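Local coordinates for Lin0012 protein (Listeria innocua, PDB 3K17), which probably phosphorylates phosphomevalonate at the expense of ATP, as a GHMP-family kinase of the mevalonate route to isopentenyl diphosphate, at residues E80-A85 with N129-K134; A85-K90 with K190-F195; L147-H152 with E198-L203; S231-F236 with Q282-K287. One frame throughout, in Å; residues are numbered along the deposited sequence.

Contact 1. Residues E80-A85 with N129-K134; sequences EAINIA and NALMTK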
loop_
_atom_site.group_PDB
_atom_site.type_symbol
_atom_site.label_atom_id
_atom_site.label_comp_id
_atom_site.label_asym_id
_atom_site.label_seq_id
_atom_site.Cartn_x
_atom_site.Cartn_y
_atom_site.Cartn_z
ATOM N N GLU A 80 -2.635 25.220 4.120
ATOM C CA GLU A 80 -1.286 25.524 4.582
ATOM C C GLU A 80 -1.222 26.928 5.191
ATOM O O GLU A 80 -0.567 27.137 6.208
ATOM C CB GLU A 80 -0.295 25.419 3.422
ATOM C CG GLU A 80 1.148 25.653 3.809
ATOM C CD GLU A 80 1.772 24.464 4.516
ATOM O OE1 GLU A 80 1.113 23.409 4.608
ATOM O OE2 GLU A 80 2.929 24.581 4.973
ATOM N N ALA A 81 -1.894 27.885 4.554
ATOM C CA ALA A 81 -1.911 29.259 5.053
ATOM C C ALA A 81 -2.580 29.294 6.426
ATOM O O ALA A 81 -2.131 29.990 7.321
ATOM C CB ALA A 81 -2.646 30.159 4.082
ATOM N N ILE A 82 -3.657 28.527 6.585
ATOM C CA ILE A 82 -4.370 28.460 7.856
ATOM C C ILE A 82 -3.486 27.820 8.933
ATOM O O ILE A 82 -3.455 28.269 10.083
ATOM C CB ILE A 82 -5.682 27.635 7.703
ATOM C CG1 ILE A 82 -6.707 28.446 6.913
ATOM C CG2 ILE A 82 -6.234 27.242 9.071
ATOM C CD1 ILE A 82 -7.955 27.662 6.529
ATOM N N ASN A 83 -2.761 26.773 8.554
ATOM C CA ASN A 83 -1.894 26.074 9.497
ATOM C C ASN A 83 -0.723 26.946 9.959
ATOM O O ASN A 83 -0.420 27.019 11.151
ATOM C CB ASN A 83 -1.389 24.769 8.865
ATOM C CG ASN A 83 -2.498 23.720 8.732
ATOM O OD1 ASN A 83 -2.498 22.889 7.808
ATOM N ND2 ASN A 83 -3.447 23.758 9.656
ATOM N N ILE A 84 -0.067 27.618 9.023
ATOM C CA ILE A 84 1.049 28.466 9.396
ATOM C C ILE A 84 0.559 29.678 10.200
ATOM O O ILE A 84 1.227 30.114 11.132
ATOM C CB ILE A 84 1.834 28.941 8.155
ATOM C CG1 ILE A 84 3.159 29.566 8.587
ATOM C CG2 ILE A 84 1.007 29.952 7.371
ATOM C CD1 ILE A 84 4.045 29.975 7.424
ATOM N N ALA A 85 -0.609 30.214 9.856
ATOM C CA ALA A 85 -1.133 31.368 10.591
ATOM C C ALA A 85 -1.455 30.935 12.024
ATOM O O ALA A 85 -1.195 31.659 12.990
ATOM C CB ALA A 85 -2.373 31.902 9.913
ATOM N N ASN A 129 -4.220 37.548 5.490
ATOM C CA ASN A 129 -4.791 38.839 5.849
ATOM C C ASN A 129 -6.043 38.712 6.688
ATOM O O ASN A 129 -6.215 39.453 7.659
ATOM C CB ASN A 129 -5.102 39.674 4.614
ATOM C CG ASN A 129 -3.952 40.571 4.230
ATOM O OD1 ASN A 129 -3.158 40.958 5.077
ATOM N ND2 ASN A 129 -3.865 40.923 2.958
ATOM N N ALA A 130 -6.915 37.779 6.324
ATOM C CA ALA A 130 -8.149 37.579 7.074
ATOM C C ALA A 130 -7.902 37.139 8.519
ATOM O O ALA A 130 -8.543 37.640 9.434
ATOM C CB ALA A 130 -9.039 36.559 6.368
ATOM N N LEU A 131 -6.979 36.207 8.733
ATOM C CA LEU A 131 -6.716 35.725 10.087
ATOM C C LEU A 131 -5.921 36.719 10.925
ATOM O O LEU A 131 -6.106 36.792 12.141
ATOM C CB LEU A 131 -5.997 34.366 10.058
ATOM C CG LEU A 131 -6.858 33.189 9.556
ATOM C CD1 LEU A 131 -6.021 31.932 9.409
ATOM C CD2 LEU A 131 -8.003 32.953 10.523
HETATM N N MSE A 132 -5.026 37.471 10.292
HETATM C CA MSE A 132 -4.258 38.455 11.034
HETATM C C MSE A 132 -5.162 39.623 11.422
HETATM O O MSE A 132 -5.103 40.107 12.552
HETATM C CB MSE A 132 -3.065 38.958 10.222
HETATM C CG MSE A 132 -1.963 37.921 10.007
HETATM SE SE MSE A 132 -1.301 37.076 11.623
HETATM C CE MSE A 132 -2.429 35.483 11.616
ATOM N N THR A 133 -6.008 40.067 10.499
ATOM C CA THR A 133 -6.910 41.177 10.794
ATOM C C THR A 133 -7.825 40.779 11.954
ATOM O O THR A 133 -8.121 41.584 12.837
ATOM C CB THR A 133 -7.788 41.547 9.572
ATOM O OG1 THR A 133 -6.956 41.980 8.491
ATOM C CG2 THR A 133 -8.752 42.679 9.927
ATOM N N LYS A 134 -8.241 39.519 11.953
ATOM C CA LYS A 134 -9.128 38.980 12.975
ATOM C C LYS A 134 -8.478 38.684 14.329
ATOM O O LYS A 134 -9.089 38.924 15.371
ATOM C CB LYS A 134 -9.781 37.695 12.447
ATOM C CG LYS A 134 -10.633 36.941 13.454
ATOM C CD LYS A 134 -11.888 37.719 13.831
ATOM C CE LYS A 134 -12.772 36.903 14.767
ATOM N NZ LYS A 134 -14.006 37.641 15.157
#
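With chi1 at -69°, Leu131 holds its CG beside its own backbone N and sends CD1 across to Ala85; Met132, a selenomethionine, has a like first torsion but bends at chi2 and again at chi3, which turns its methyl CE back to the same alanine. These are two helices of the GHMP kinase N-terminal domain, 76-91 and 119-135, running the same way at a crossing angle of -30°, their short axes 10.3 Å apart. Ala85 is the point where they come together, its CA 7.1 Å from that of Leu131. Its CB points at the other helix and receives Leu131 CD1 at 3.7 Å, while Met132 CE meets that CB at 4.0 Å. No hydrogen bond crosses the interface, and all four residues are buried, so the fit is purely apolar. Further back on 76-91, Ala81 packs on Val127 and Ile128, while Glu80 and Ile84 turn to helix 141-156. One turn before Ala85, Leu131 CD1 also lies alongside Ile82, closer to the backbone than to the side chain: 4.1 Å from Ile82 CA against 4.3 Å from Ile82 CG1.

Contact 2. Residues A85-K90 with K190-F195; sequences ATTFLK and KSLEWF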
loop_
_atom_site.group_PDB
_atom_site.type_symbol
_atom_site.label_atom_id
_atom_site.label_comp_id
_atom_site.label_asym_id
_atom_site.label_seq_id
_atom_site.Cartn_x
_atom_site.Cartn_y
_atom_site.Cartn_z
ATOM N N ALA A 85 -0.609 30.214 9.856
ATOM C CA ALA A 85 -1.133 31.368 10.591
ATOM C C ALA A 85 -1.455 30.935 12.024
ATOM O O ALA A 85 -1.195 31.659 12.990
ATOM C CB ALA A 85 -2.373 31.902 9.913
ATOM N N THR A 86 -2.014 29.739 12.147
ATOM C CA THR A 86 -2.367 29.175 13.437
ATOM C C THR A 86 -1.127 28.984 14.307
ATOM O O THR A 86 -1.139 29.309 15.491
ATOM C CB THR A 86 -3.087 27.817 13.252
ATOM O OG1 THR A 86 -4.388 28.043 12.689
ATOM C CG2 THR A 86 -3.211 27.084 14.573
ATOM N N THR A 87 -0.064 28.441 13.721
ATOM C CA THR A 87 1.174 28.225 14.452
ATOM C C THR A 87 1.781 29.571 14.860
ATOM O O THR A 87 2.360 29.694 15.942
ATOM C CB THR A 87 2.195 27.437 13.609
ATOM O OG1 THR A 87 1.728 26.093 13.442
ATOM C CG2 THR A 87 3.573 27.416 14.292
ATOM N N PHE A 88 1.650 30.574 13.995
ATOM C CA PHE A 88 2.186 31.894 14.314
ATOM C C PHE A 88 1.405 32.526 15.467
ATOM O O PHE A 88 1.995 33.052 16.406
ATOM C CB PHE A 88 2.123 32.829 13.108
ATOM C CG PHE A 88 2.541 34.240 13.427
ATOM C CD1 PHE A 88 3.875 34.539 13.700
ATOM C CD2 PHE A 88 1.600 35.252 13.516
ATOM C CE1 PHE A 88 4.262 35.827 14.065
ATOM C CE2 PHE A 88 1.974 36.545 13.880
ATOM C CZ PHE A 88 3.314 36.831 14.157
ATOM N N LEU A 89 0.079 32.472 15.394
ATOM C CA LEU A 89 -0.758 33.048 16.437
ATOM C C LEU A 89 -0.508 32.399 17.798
ATOM O O LEU A 89 -0.516 33.075 18.825
ATOM C CB LEU A 89 -2.237 32.940 16.055
ATOM C CG LEU A 89 -2.680 33.826 14.881
ATOM C CD1 LEU A 89 -4.110 33.497 14.490
ATOM C CD2 LEU A 89 -2.557 35.295 15.269
ATOM N N LYS A 90 -0.283 31.094 17.818
ATOM C CA LYS A 90 -0.023 30.437 19.086
ATOM C C LYS A 90 1.325 30.872 19.653
ATOM O O LYS A 90 1.491 30.944 20.869
ATOM C CB LYS A 90 -0.048 28.923 18.930
ATOM C CG LYS A 90 -1.432 28.332 18.757
ATOM C CD LYS A 90 -1.323 26.821 18.689
ATOM C CE LYS A 90 -2.674 26.156 18.729
ATOM N NZ LYS A 90 -2.517 24.685 18.904
ATOM N N LYS A 190 14.887 26.091 12.262
ATOM C CA LYS A 190 14.499 27.368 12.868
ATOM C C LYS A 190 12.995 27.407 13.089
ATOM O O LYS A 190 12.242 26.848 12.299
ATOM C CB LYS A 190 14.907 28.544 11.970
ATOM C CG LYS A 190 16.414 28.766 11.864
ATOM C CD LYS A 190 16.979 29.261 13.194
ATOM C CE LYS A 190 18.470 29.570 13.106
ATOM N NZ LYS A 190 19.011 30.054 14.414
ATOM N N SER A 191 12.551 28.060 14.158
ATOM C CA SER A 191 11.124 28.149 14.422
ATOM C C SER A 191 10.515 29.212 13.517
ATOM O O SER A 191 11.228 30.032 12.929
ATOM C CB SER A 191 10.851 28.526 15.878
ATOM O OG SER A 191 11.062 29.916 16.093
ATOM N N LEU A 192 9.194 29.189 13.405
ATOM C CA LEU A 192 8.480 30.159 12.600
ATOM C C LEU A 192 8.662 31.544 13.243
ATOM O O LEU A 192 8.789 32.557 12.550
ATOM C CB LEU A 192 6.997 29.787 12.553
ATOM C CG LEU A 192 6.079 30.714 11.761
ATOM C CD1 LEU A 192 6.530 30.751 10.313
ATOM C CD2 LEU A 192 4.643 30.231 11.879
ATOM N N GLU A 193 8.685 31.578 14.573
ATOM C CA GLU A 193 8.850 32.839 15.295
ATOM C C GLU A 193 10.186 33.486 14.955
ATOM O O GLU A 193 10.285 34.706 14.859
ATOM C CB GLU A 193 8.760 32.615 16.808
ATOM C CG GLU A 193 8.888 33.904 17.616
ATOM C CD GLU A 193 8.760 33.680 19.116
ATOM O OE1 GLU A 193 9.438 32.768 19.635
ATOM O OE2 GLU A 193 7.988 34.421 19.773
ATOM N N TRP A 194 11.207 32.659 14.770
ATOM C CA TRP A 194 12.535 33.145 14.427
ATOM C C TRP A 194 12.518 33.738 13.020
ATOM O O TRP A 194 13.170 34.747 12.747
ATOM C CB TRP A 194 13.550 31.999 14.488
ATOM C CG TRP A 194 14.951 32.419 14.173
ATOM C CD1 TRP A 194 15.889 32.890 15.049
ATOM C CD2 TRP A 194 15.554 32.467 12.877
ATOM N NE1 TRP A 194 17.043 33.232 14.375
ATOM C CE2 TRP A 194 16.862 32.982 13.040
ATOM C CE3 TRP A 194 15.115 32.126 11.590
ATOM C CZ2 TRP A 194 17.733 33.162 11.964
ATOM C CZ3 TRP A 194 15.984 32.308 10.517
ATOM C CH2 TRP A 194 17.279 32.821 10.714
ATOM N N PHE A 195 11.772 33.099 12.124
ATOM C CA PHE A 195 11.670 33.564 10.742
ATOM C C PHE A 195 11.002 34.930 10.655
ATOM O O PHE A 195 11.374 35.755 9.821
ATOM C CB PHE A 195 10.864 32.560 9.900
ATOM C CG PHE A 195 11.699 31.492 9.249
ATOM C CD1 PHE A 195 12.616 31.822 8.254
ATOM C CD2 PHE A 195 11.536 30.152 9.593
ATOM C CE1 PHE A 195 13.357 30.836 7.602
ATOM C CE2 PHE A 195 12.272 29.148 8.949
ATOM C CZ PHE A 195 13.183 29.488 7.949
#
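Apolar contact joins Leu192 to Thr87 and Phe88, and it all passes through one methyl. Leu192 CD2 lies 3.9 Å from Thr87 CG2, 3.8 Å from Phe88 CB and 3.7 Å from Phe88 N, so it rests against the helix backbone as much as against side chains. Thr87 presents its methyl because OG1 sits beside the backbone N (chi1 -69°), which puts CG2 anti to that nitrogen. Of the Phe88 side chain, CB makes the contact, while the ring packs on Met132.

Polar bonds run within each segment or beyond them, none between the two. Thr87 OG1 pairs with Tyr189 O of the second subunit and more weakly with Asn83 O, so this threonine faces the second subunit while its methyl serves the intrachain contact. In 190-195, Ser191 is an N-cap: its OG accepts from Trp194 N at 3.0 Å, with an N-H...O angle of 150°.

A ring contact completes 190-195, where the CD of Lys190 sits 3.5 Å above the centre of the Trp194 ring. A bound triethylene glycol, probably from the crystallisation liquor, lies about 4 Å from the Leu192 side chain. The whole is a capped helix start seated on helix 76-91, at a subunit interface of this GHMP-family protein.

Contact 3. Residues L147-H152 with E198-L203; sequences LAALSH and EPWPML
Trp200 and Leu150 meet at an angle, the indole directed at the helix and the leucine reaching its rim. Leu150 CG takes the edge of the six-membered ring, near the ring plane and 3.7 Å from Trp200 CH2; Leu150 CD2 touches that same carbon at 3.8 Å, but from well off the plane. CZ2 is the next atom along the rim, 4.0 Å from Leu150 CG. The leucine CB does not aim at the loop; a chi1 of -74°, with CG opposite the carbonyl carbon, lets the branched end swing over to the tryptophan. Ala149 does point its CB at the loop, and that methyl comes within 4.3 Å of Trp200 CZ3, a looser touch on the neighbouring rim carbon.

The backbones stay well apart, the nearest CA pair, Ala149 and Leu203, being 11.4 Å from each other, and the single large side chain spans the gap. It ties the 198-203 loop, where Trp200 opens a type II turn, to helix 141-156 of the GHMP kinase N-terminal domain. Round the indole, Lys146 makes a cation-pi contact, Phe178 meets it edge-to-face, and Leu150 is further enclosed by Val183, Leu187 and Met196.

Everything the two segments share is hydrocarbon and buried, with no hydrogen bond between them. The one polar atom of the indole, NE1, is satisfied by Phe195 O, which helps fix the ring's rotation. Because a carbonyl of the preceding helix takes up that N-H, the loop can bring a buried indole to helix 141-156 without cost to it.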
loop_
_atom_site.group_PDB
_atom_site.type_symbol
_atom_site.label_atom_id
_atom_site.label_comp_id
_atom_site.label_asym_id
_atom_site.label_seq_id
_atom_site.Cartn_x
_atom_site.Cartn_y
_atom_site.Cartn_z
ATOM N N LEU A 147 4.783 35.077 6.177
ATOM C CA LEU A 147 3.914 33.941 6.466
ATOM C C LEU A 147 3.370 33.397 5.141
ATOM O O LEU A 147 3.439 32.203 4.876
ATOM C CB LEU A 147 2.750 34.373 7.363
ATOM C CG LEU A 147 3.083 34.763 8.806
ATOM C CD1 LEU A 147 1.856 35.382 9.462
ATOM C CD2 LEU A 147 3.555 33.534 9.586
ATOM N N ALA A 148 2.851 34.295 4.307
ATOM C CA ALA A 148 2.286 33.922 3.017
ATOM C C ALA A 148 3.323 33.298 2.084
ATOM O O ALA A 148 3.020 32.343 1.351
ATOM C CB ALA A 148 1.649 35.145 2.357
ATOM N N ALA A 149 4.540 33.834 2.108
ATOM C CA ALA A 149 5.617 33.330 1.264
ATOM C C ALA A 149 6.080 31.929 1.680
ATOM O O ALA A 149 6.291 31.061 0.826
ATOM C CB ALA A 149 6.801 34.297 1.287
ATOM N N LEU A 150 6.257 31.715 2.982
ATOM C CA LEU A 150 6.671 30.403 3.478
ATOM C C LEU A 150 5.596 29.385 3.118
ATOM O O LEU A 150 5.895 28.293 2.652
ATOM C CB LEU A 150 6.843 30.415 4.998
ATOM C CG LEU A 150 8.069 31.121 5.583
ATOM C CD1 LEU A 150 8.041 31.047 7.105
ATOM C CD2 LEU A 150 9.330 30.457 5.048
ATOM N N SER A 151 4.341 29.755 3.351
ATOM C CA SER A 151 3.213 28.876 3.058
ATOM C C SER A 151 3.211 28.459 1.592
ATOM O O SER A 151 3.217 27.271 1.267
ATOM C CB SER A 151 1.889 29.584 3.380
ATOM O OG SER A 151 0.768 28.759 3.080
ATOM N N HIS A 152 3.216 29.452 0.713
ATOM C CA HIS A 152 3.162 29.211 -0.716
ATOM C C HIS A 152 4.362 28.471 -1.300
ATOM O O HIS A 152 4.196 27.627 -2.178
ATOM C CB HIS A 152 2.953 30.539 -1.453
ATOM C CG HIS A 152 2.514 30.379 -2.876
ATOM N ND1 HIS A 152 3.393 30.111 -3.904
ATOM C CD2 HIS A 152 1.283 30.431 -3.439
ATOM C CE1 HIS A 152 2.723 30.008 -5.040
ATOM N NE2 HIS A 152 1.440 30.197 -4.785
ATOM N N GLU A 198 13.561 37.580 12.094
ATOM C CA GLU A 198 14.822 37.686 11.381
ATOM C C GLU A 198 14.674 38.327 9.999
ATOM O O GLU A 198 13.817 37.936 9.202
ATOM C CB GLU A 198 15.447 36.297 11.230
ATOM C CG GLU A 198 16.901 36.293 10.779
ATOM C CD GLU A 198 17.858 36.715 11.883
ATOM O OE1 GLU A 198 17.392 36.956 13.018
ATOM O OE2 GLU A 198 19.077 36.797 11.613
ATOM N N PRO A 199 15.493 39.347 9.705
ATOM C CA PRO A 199 15.369 39.954 8.377
ATOM C C PRO A 199 15.846 38.932 7.338
ATOM O O PRO A 199 16.868 38.272 7.529
ATOM C CB PRO A 199 16.277 41.186 8.467
ATOM C CG PRO A 199 17.291 40.801 9.517
ATOM C CD PRO A 199 16.444 40.095 10.549
ATOM N N TRP A 200 15.096 38.782 6.255
ATOM C CA TRP A 200 15.468 37.824 5.220
ATOM C C TRP A 200 16.455 38.429 4.232
ATOM O O TRP A 200 16.158 39.427 3.587
ATOM C CB TRP A 200 14.219 37.360 4.467
ATOM C CG TRP A 200 13.302 36.491 5.276
ATOM C CD1 TRP A 200 13.356 36.259 6.626
ATOM C CD2 TRP A 200 12.181 35.753 4.786
ATOM N NE1 TRP A 200 12.332 35.421 7.003
ATOM C CE2 TRP A 200 11.596 35.095 5.892
ATOM C CE3 TRP A 200 11.610 35.583 3.514
ATOM C CZ2 TRP A 200 10.466 34.279 5.769
ATOM C CZ3 TRP A 200 10.481 34.771 3.391
ATOM C CH2 TRP A 200 9.925 34.131 4.512
ATOM N N PRO A 201 17.639 37.820 4.085
ATOM C CA PRO A 201 18.594 38.395 3.136
ATOM C C PRO A 201 18.085 38.541 1.706
ATOM O O PRO A 201 17.347 37.688 1.199
ATOM C CB PRO A 201 19.807 37.460 3.238
ATOM C CG PRO A 201 19.272 36.216 3.901
ATOM C CD PRO A 201 18.253 36.726 4.856
HETATM N N MSE A 202 18.482 39.653 1.086
HETATM C CA MSE A 202 18.147 39.995 -0.295
HETATM C C MSE A 202 16.721 40.433 -0.579
HETATM O O MSE A 202 16.451 41.036 -1.618
HETATM C CB MSE A 202 18.494 38.831 -1.207
HETATM C CG MSE A 202 19.970 38.563 -1.278
HETATM SE SE MSE A 202 20.338 36.972 -2.263
HETATM C CE MSE A 202 21.751 36.267 -1.145
ATOM N N LEU A 203 15.812 40.140 0.339
ATOM C CA LEU A 203 14.419 40.498 0.143
ATOM C C LEU A 203 14.174 42.000 0.100
ATOM O O LEU A 203 14.635 42.741 0.960
ATOM C CB LEU A 203 13.559 39.898 1.255
ATOM C CG LEU A 203 12.076 40.264 1.185
ATOM C CD1 LEU A 203 11.454 39.606 -0.041
ATOM C CD2 LEU A 203 11.366 39.811 2.464
#

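Contact 4. Residues S231-F236 with Q282-K287; sequences SQIHAF and QELGTK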
loop_
_atom_site.group_PDB
_atom_site.type_symbol
_atom_site.label_atom_id
_atom_site.label_comp_id
_atom_site.label_asym_id
_atom_site.label_seq_id
_atom_site.Cartn_x
_atom_site.Cartn_y
_atom_site.Cartn_z
ATOM N N SER A 231 9.736 23.225 -15.045
ATOM C CA SER A 231 10.624 22.071 -14.966
ATOM C C SER A 231 11.558 22.030 -16.175
ATOM O O SER A 231 12.733 21.683 -16.048
ATOM C CB SER A 231 9.815 20.773 -14.887
ATOM O OG SER A 231 9.100 20.530 -16.085
ATOM N N GLN A 232 11.039 22.389 -17.344
ATOM C CA GLN A 232 11.855 22.391 -18.550
ATOM C C GLN A 232 12.978 23.420 -18.426
ATOM O O GLN A 232 14.128 23.133 -18.764
ATOM C CB GLN A 232 10.993 22.695 -19.781
ATOM C CG GLN A 232 9.967 21.612 -20.099
ATOM C CD GLN A 232 9.078 21.961 -21.284
ATOM O OE1 GLN A 232 8.459 23.027 -21.321
ATOM N NE2 GLN A 232 9.006 21.057 -22.255
ATOM N N ILE A 233 12.645 24.611 -17.929
ATOM C CA ILE A 233 13.635 25.669 -17.769
ATOM C C ILE A 233 14.686 25.308 -16.719
ATOM O O ILE A 233 15.877 25.540 -16.921
ATOM C CB ILE A 233 12.973 27.018 -17.380
ATOM C CG1 ILE A 233 12.056 27.497 -18.509
ATOM C CG2 ILE A 233 14.045 28.076 -17.120
ATOM C CD1 ILE A 233 12.779 27.746 -19.820
ATOM N N HIS A 234 14.252 24.739 -15.600
ATOM C CA HIS A 234 15.193 24.360 -14.555
ATOM C C HIS A 234 16.193 23.351 -15.113
ATOM O O HIS A 234 17.384 23.407 -14.807
ATOM C CB HIS A 234 14.464 23.741 -13.367
ATOM C CG HIS A 234 15.374 23.368 -12.238
ATOM N ND1 HIS A 234 15.994 24.308 -11.444
ATOM C CD2 HIS A 234 15.798 22.161 -11.795
ATOM C CE1 HIS A 234 16.761 23.695 -10.559
ATOM N NE2 HIS A 234 16.660 22.392 -10.751
ATOM N N ALA A 235 15.700 22.429 -15.932
ATOM C CA ALA A 235 16.557 21.419 -16.535
ATOM C C ALA A 235 17.503 22.094 -17.519
ATOM O O ALA A 235 18.676 21.735 -17.609
ATOM C CB ALA A 235 15.720 20.371 -17.248
ATOM N N PHE A 236 16.983 23.070 -18.258
ATOM C CA PHE A 236 17.793 23.802 -19.219
ATOM C C PHE A 236 18.965 24.437 -18.479
ATOM O O PHE A 236 20.090 24.465 -18.975
ATOM C CB PHE A 236 16.965 24.896 -19.893
ATOM C CG PHE A 236 17.779 25.816 -20.756
ATOM C CD1 PHE A 236 18.379 25.348 -21.921
ATOM C CD2 PHE A 236 17.971 27.143 -20.388
ATOM C CE1 PHE A 236 19.162 26.186 -22.710
ATOM C CE2 PHE A 236 18.754 27.992 -21.171
ATOM C CZ PHE A 236 19.350 27.513 -22.333
ATOM N N GLN A 282 12.221 35.233 -25.533
ATOM C CA GLN A 282 12.032 34.512 -26.787
ATOM C C GLN A 282 13.256 33.625 -26.977
ATOM O O GLN A 282 13.144 32.464 -27.364
ATOM C CB GLN A 282 11.939 35.480 -27.973
ATOM C CG GLN A 282 10.736 36.411 -27.977
ATOM C CD GLN A 282 10.691 37.288 -29.222
ATOM O OE1 GLN A 282 11.628 38.036 -29.506
ATOM N NE2 GLN A 282 9.602 37.196 -29.969
ATOM N N GLU A 283 14.427 34.192 -26.699
ATOM C CA GLU A 283 15.692 33.480 -26.832
ATOM C C GLU A 283 15.723 32.278 -25.897
ATOM O O GLU A 283 16.059 31.164 -26.305
ATOM C CB GLU A 283 16.855 34.413 -26.492
ATOM C CG GLU A 283 16.861 35.711 -27.278
ATOM C CD GLU A 283 17.181 35.509 -28.746
ATOM O OE1 GLU A 283 17.020 36.474 -29.527
ATOM O OE2 GLU A 283 17.602 34.390 -29.117
ATOM N N LEU A 284 15.380 32.519 -24.635
ATOM C CA LEU A 284 15.360 31.465 -23.631
ATOM C C LEU A 284 14.442 30.339 -24.083
ATOM O O LEU A 284 14.801 29.164 -24.008
ATOM C CB LEU A 284 14.880 32.022 -22.283
ATOM C CG LEU A 284 14.666 31.000 -21.160
ATOM C CD1 LEU A 284 15.953 30.234 -20.913
ATOM C CD2 LEU A 284 14.216 31.708 -19.887
ATOM N N GLY A 285 13.255 30.709 -24.556
ATOM C CA GLY A 285 12.300 29.718 -25.011
ATOM C C GLY A 285 12.853 28.884 -26.148
ATOM O O GLY A 285 12.678 27.663 -26.186
ATOM N N THR A 286 13.531 29.551 -27.075
ATOM C CA THR A 286 14.119 28.889 -28.229
ATOM C C THR A 286 15.227 27.934 -27.814
ATOM O O THR A 286 15.198 26.754 -28.158
ATOM C CB THR A 286 14.700 29.919 -29.218
ATOM O OG1 THR A 286 13.634 30.691 -29.785
ATOM C CG2 THR A 286 15.473 29.218 -30.333
ATOM N N LYS A 287 16.200 28.446 -27.071
ATOM C CA LYS A 287 17.326 27.634 -26.625
ATOM C C LYS A 287 16.919 26.434 -25.772
ATOM O O LYS A 287 17.424 25.328 -25.967
ATOM C CB LYS A 287 18.319 28.494 -25.844
ATOM C CG LYS A 287 18.896 29.658 -26.629
ATOM C CD LYS A 287 19.902 30.417 -25.782
ATOM C CE LYS A 287 20.467 31.625 -26.512
ATOM N NZ LYS A 287 21.476 32.335 -25.665
#
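The Phe236 ring is met at two places by helix 267-288, both obliquely and from the same side of its plane. Leu284 CD1 comes to the CD2-CE2 part, 3.6 Å from Phe236 CE2 and 3.7 Å from CD2. Toward the far end of the ring, Lys287 CB is 3.8 Å from Phe236 CZ, and the lysine's backbone carbonyl is similarly close, with Lys287 O 3.8 Å from Phe236 CE1. A leucine methyl and the first carbon and main chain of a lysine one turn further on thus share one side of the phenyl group, each at its own part of it. A chi1 of 172°, which sets CG opposite the backbone N, carries the ring out to that spot.

Ile233, one turn before Phe236, adds the second half of the contact. It and Leu284 reach for each other tip to tip, with Ile233 CD1 4.0 Å from Leu284 CG; the isoleucine's bend at chi2 (-61°) turns CD1 that way. Leu284 therefore serves both residues, one through CG and the other through CD1. The Lys287 chain, extended beyond CG, leads away toward solvent, so its aliphatic root packs while its ammonium end leaves the apolar core. No hydrogen bond links the two segments.

The short axes pass 10.9 Å apart at 81°, nearly perpendicular, joining helix 226-239 to a helix of the GHMP kinase C-terminal family region. Helix 241-264 borders the contact through Asn243, His246 and Phe247; Ala288 packs on Ile233 and Phe236, Val290 on Ile233, and segment 231-236 also packs on Ser231, Gln238 and Glu239 of the second subunit.

Contacts 1, 2 and 3 form one continuous cluster in the N-terminal half of the fold, while contact 4 stands apart among the helices of the C-terminal half. Contacts 1 and 2 share Ala85 and helix 76-91, and their centres are 11 Å apart; Met132 SE lies 3.9 Å from Phe88 CD2. Contact 3 joins both: its centre is 12 Å from that of contact 2, where Leu192 CD1 lies 3.6 Å from Leu150 CD1, and 15 Å from that of contact 1, where Ile84 CD1 lies 3.7 Å from Leu150 CB. Contact 4 is centred 27 Å from contact 3 and about 36 Å from contact 1, across the chain's centre. Contacts 1, 2 and 4 all touch the second subunit.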